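Local coordinates for FERM, ARHGEF and pleckstrin domain-containing protein 2 (Mus musculus, PDB 6D2K) that acts as a guanine nucleotide exchange factor that activates RAC1, with roles in semaphorin responses, actin remodelling and integrin regulation, here represented by its FERM domain, at residues 146-151 against 162-167. Residues are numbered along the deposited sequence; the frame is centred on the assembly and turned at random.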
ATOM      1  N   GLU A 146     -16.635 -23.775  -0.143  1.00 18.58           N
ATOM      2  CA  GLU A 146     -15.998 -24.024   1.138  1.00 19.37           C
ATOM      3  C   GLU A 146     -14.835 -23.063   1.375  1.00 15.77           C
ATOM      4  O   GLU A 146     -14.654 -22.556   2.480  1.00 17.97           O
ATOM      5  CB  GLU A 146     -15.557 -25.490   1.276  1.00 23.29           C
ATOM      6  CG  GLU A 146     -16.724 -26.454   1.431  1.00 24.75           C
ATOM      7  CD  GLU A 146     -16.286 -27.902   1.672  1.00 37.03           C
ATOM      8  OE1 GLU A 146     -15.074 -28.161   1.823  1.00 37.96           O
ATOM      9  OE2 GLU A 146     -17.162 -28.789   1.713  1.00 37.31           O
ATOM     10  N   HIS A 147     -14.061 -22.786   0.333  1.00 17.88           N
ATOM     11  CA  HIS A 147     -12.926 -21.886   0.488  1.00 17.47           C
ATOM     12  C   HIS A 147     -13.394 -20.471   0.825  1.00 16.62           C
ATOM     13  O   HIS A 147     -12.829 -19.820   1.690  1.00 16.22           O
ATOM     14  CB  HIS A 147     -12.084 -21.860  -0.778  1.00 16.03           C
ATOM     15  CG  HIS A 147     -10.922 -20.924  -0.702  1.00 21.06           C
ATOM     16  ND1 HIS A 147      -9.704 -21.286  -0.169  1.00 22.25           N
ATOM     17  CD2 HIS A 147     -10.792 -19.634  -1.097  1.00 20.76           C
ATOM     18  CE1 HIS A 147      -8.871 -20.261  -0.242  1.00 23.53           C
ATOM     19  NE2 HIS A 147      -9.509 -19.247  -0.799  1.00 21.10           N
ATOM     20  N   LEU A 148     -14.446 -20.027   0.151  1.00 16.46           N
ATOM     21  CA  LEU A 148     -14.991 -18.684   0.364  1.00 14.12           C
ATOM     22  C   LEU A 148     -15.706 -18.549   1.702  1.00 19.29           C
ATOM     23  O   LEU A 148     -15.923 -17.438   2.181  1.00 23.02           O
ATOM     24  CB  LEU A 148     -15.919 -18.316  -0.789  1.00 16.77           C
ATOM     25  CG  LEU A 148     -15.137 -17.979  -2.064  1.00 17.61           C
ATOM     26  CD1 LEU A 148     -16.036 -17.963  -3.278  1.00 20.88           C
ATOM     27  CD2 LEU A 148     -14.414 -16.646  -1.893  1.00 16.77           C
ATOM     28  N   LYS A 149     -16.078 -19.665   2.313  1.00 18.30           N
ATOM     29  CA  LYS A 149     -16.631 -19.595   3.662  1.00 17.80           C
ATOM     30  C   LYS A 149     -15.551 -19.358   4.708  1.00 18.85           C
ATOM     31  O   LYS A 149     -15.785 -18.690   5.718  1.00 22.20           O
ATOM     32  CB  LYS A 149     -17.399 -20.873   4.004  1.00 21.65           C
ATOM     33  CG  LYS A 149     -18.700 -21.022   3.249  1.00 24.08           C
ATOM     34  CD  LYS A 149     -19.454 -22.263   3.714  1.00 27.69           C
ATOM     35  CE  LYS A 149     -20.761 -22.425   2.966  1.00 35.23           C
ATOM     36  NZ  LYS A 149     -21.396 -23.738   3.257  1.00 35.83           N
ATOM     37  N   ALA A 150     -14.367 -19.914   4.467  1.00 21.01           N
ATOM     38  CA  ALA A 150     -13.293 -19.855   5.447  1.00 20.58           C
ATOM     39  C   ALA A 150     -12.265 -18.763   5.143  1.00 21.42           C
ATOM     40  O   ALA A 150     -11.382 -18.504   5.956  1.00 24.50           O
ATOM     41  CB  ALA A 150     -12.604 -21.219   5.556  1.00 21.76           C
ATOM     42  N   ASN A 151     -12.375 -18.127   3.975  1.00 16.13           N
ATOM     43  CA  ASN A 151     -11.411 -17.099   3.576  1.00 17.49           C
ATOM     44  C   ASN A 151     -12.102 -15.852   3.052  1.00 17.06           C
ATOM     45  O   ASN A 151     -12.868 -15.913   2.094  1.00 16.78           O
ATOM     46  CB  ASN A 151     -10.459 -17.638   2.501  1.00 20.02           C
ATOM     47  CG  ASN A 151      -9.634 -18.805   2.989  1.00 22.29           C
ATOM     48  OD1 ASN A 151      -8.541 -18.627   3.520  1.00 26.59           O
ATOM     49  ND2 ASN A 151     -10.156 -20.009   2.811  1.00 20.53           N
ATOM     50  N   GLU A 162     -22.138 -15.637  -6.807  1.00 23.07           N
ATOM     51  CA  GLU A 162     -22.474 -16.156  -8.130  1.00 27.29           C
ATOM     52  C   GLU A 162     -21.552 -15.609  -9.217  1.00 25.34           C
ATOM     53  O   GLU A 162     -21.074 -16.353 -10.062  1.00 22.69           O
ATOM     54  CB  GLU A 162     -23.939 -15.880  -8.477  1.00 32.44           C
ATOM     55  CG  GLU A 162     -24.924 -16.471  -7.483  1.00 36.41           C
ATOM     56  CD  GLU A 162     -24.807 -17.981  -7.359  1.00 42.72           C
ATOM     57  OE1 GLU A 162     -25.138 -18.515  -6.277  1.00 39.86           O
ATOM     58  OE2 GLU A 162     -24.382 -18.638  -8.337  1.00 45.67           O
ATOM     59  N   LYS A 163     -21.292 -14.307  -9.197  1.00 20.99           N
ATOM     60  CA  LYS A 163     -20.396 -13.726 -10.192  1.00 19.32           C
ATOM     61  C   LYS A 163     -18.987 -14.301 -10.066  1.00 19.43           C
ATOM     62  O   LYS A 163     -18.331 -14.575 -11.069  1.00 19.84           O
ATOM     63  CB  LYS A 163     -20.327 -12.206 -10.050  1.00 20.02           C
ATOM     64  CG  LYS A 163     -21.603 -11.466 -10.409  1.00 31.71           C
ATOM     65  CD  LYS A 163     -21.455  -9.978 -10.118  1.00 33.37           C
ATOM     66  CE  LYS A 163     -22.772  -9.235 -10.306  1.00 35.78           C
ATOM     67  NZ  LYS A 163     -23.205  -9.238 -11.731  1.00 37.30           N
ATOM     68  N   ILE A 164     -18.524 -14.471  -8.832  1.00 18.07           N
ATOM     69  CA  ILE A 164     -17.171 -14.977  -8.590  1.00 16.04           C
ATOM     70  C   ILE A 164     -16.997 -16.384  -9.186  1.00 18.52           C
ATOM     71  O   ILE A 164     -16.016 -16.657  -9.871  1.00 15.55           O
ATOM     72  CB  ILE A 164     -16.845 -15.016  -7.083  1.00 16.73           C
ATOM     73  CG1 ILE A 164     -16.742 -13.592  -6.525  1.00 15.00           C
ATOM     74  CG2 ILE A 164     -15.541 -15.774  -6.865  1.00 16.27           C
ATOM     75  CD1 ILE A 164     -16.750 -13.520  -5.004  1.00 17.50           C
ATOM     76  N   LEU A 165     -17.965 -17.255  -8.907  1.00 18.26           N
ATOM     77  CA  LEU A 165     -17.981 -18.629  -9.401  1.00 23.69           C
ATOM     78  C   LEU A 165     -18.047 -18.667 -10.919  1.00 18.72           C
ATOM     79  O   LEU A 165     -17.345 -19.440 -11.575  1.00 20.44           O
ATOM     80  CB  LEU A 165     -19.197 -19.369  -8.837  1.00 21.86           C
ATOM     81  CG  LEU A 165     -19.086 -20.190  -7.549  1.00 34.28           C
ATOM     82  CD1 LEU A 165     -17.871 -19.817  -6.713  1.00 28.55           C
ATOM     83  CD2 LEU A 165     -20.380 -20.070  -6.742  1.00 32.61           C
ATOM     84  N   ASP A 166     -18.920 -17.838 -11.472  1.00 18.64           N
ATOM     85  CA  ASP A 166     -19.089 -17.716 -12.915  1.00 21.61           C
ATOM     86  C   ASP A 166     -17.784 -17.353 -13.630  1.00 21.51           C
ATOM     87  O   ASP A 166     -17.411 -17.976 -14.626  1.00 20.37           O
ATOM     88  CB  ASP A 166     -20.178 -16.669 -13.190  1.00 22.00           C
ATOM     89  CG  ASP A 166     -20.381 -16.387 -14.672  1.00 34.55           C
ATOM     90  OD1 ASP A 166     -21.360 -15.682 -15.003  1.00 45.45           O
ATOM     91  OD2 ASP A 166     -19.573 -16.842 -15.505  1.00 40.43           O
ATOM     92  N   PHE A 167     -17.079 -16.350 -13.122  1.00 16.64           N
ATOM     93  CA  PHE A 167     -15.807 -15.951 -13.714  1.00 16.09           C
ATOM     94  C   PHE A 167     -14.730 -17.030 -13.514  1.00 16.38           C
ATOM     95  O   PHE A 167     -13.929 -17.283 -14.412  1.00 16.22           O
ATOM     96  CB  PHE A 167     -15.304 -14.622 -13.119  1.00 15.38           C
ATOM     97  CG  PHE A 167     -16.023 -13.396 -13.627  1.00 18.35           C
ATOM     98  CD1 PHE A 167     -16.065 -13.108 -14.976  1.00 16.52           C
ATOM     99  CD2 PHE A 167     -16.592 -12.496 -12.738  1.00 16.64           C
ATOM    100  CE1 PHE A 167     -16.719 -11.982 -15.449  1.00 18.68           C
ATOM    101  CE2 PHE A 167     -17.238 -11.363 -13.192  1.00 18.94           C
ATOM    102  CZ  PHE A 167     -17.296 -11.101 -14.556  1.00 19.17           C
TER
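Apolar contact between L148 and the pair I164 and L165 accounts for every approach within 4.5 Å, and no hydrogen bond crosses between 146-151 and 162-167. A single methyl does the touching: CD1 of L148 lies 4.2 Å from CG2 of I164 and 4.3 Å from CD1 of L165. CG2 of I164 is in turn 4.7 Å from CD1 of L165, so the three methyls form a nearly equilateral triangle. L165 gets there through an unstaggered torsion, with CD1 almost eclipsing CA (chi2 19°), which turns that branch back to meet the incoming methyl. The interface is small, 97 Å² summed over both sides, and the backbones stay well apart, L148 CA to I164 CA being 9.9 Å. All three residues are buried.

Topologically, this joins helices 141-150 and 161-168 of the FERM central domain, the all-helical lobe (F2), across the mostly non-helical connection between them. Y153 and Q157 from that connection also pack on L148, while L165 additionally touches Y139, D144 and R145. A salt bridge from E162 to R145 provides a polar link between the same two helices.

Polar geometry within 146-151 marks the end of helix 141-150. N151, the first residue to leave helical phi/psi, donates from ND2 to O of H147 at 2.9 Å, with an N-H...O angle of 165°. The donor approaches at a C=O...N angle of 132°, modestly tilted from the carbonyl plane, while the acceptor lies almost in the amide plane. That same ND2 sits 3.2 Å above one face of the H147 imidazole, displaced toward its rim. H147 NE2 is hydrogen-bonded to Y153 OH, and the H147 side chain packs on L132, E135 and I136 of helix 121-136.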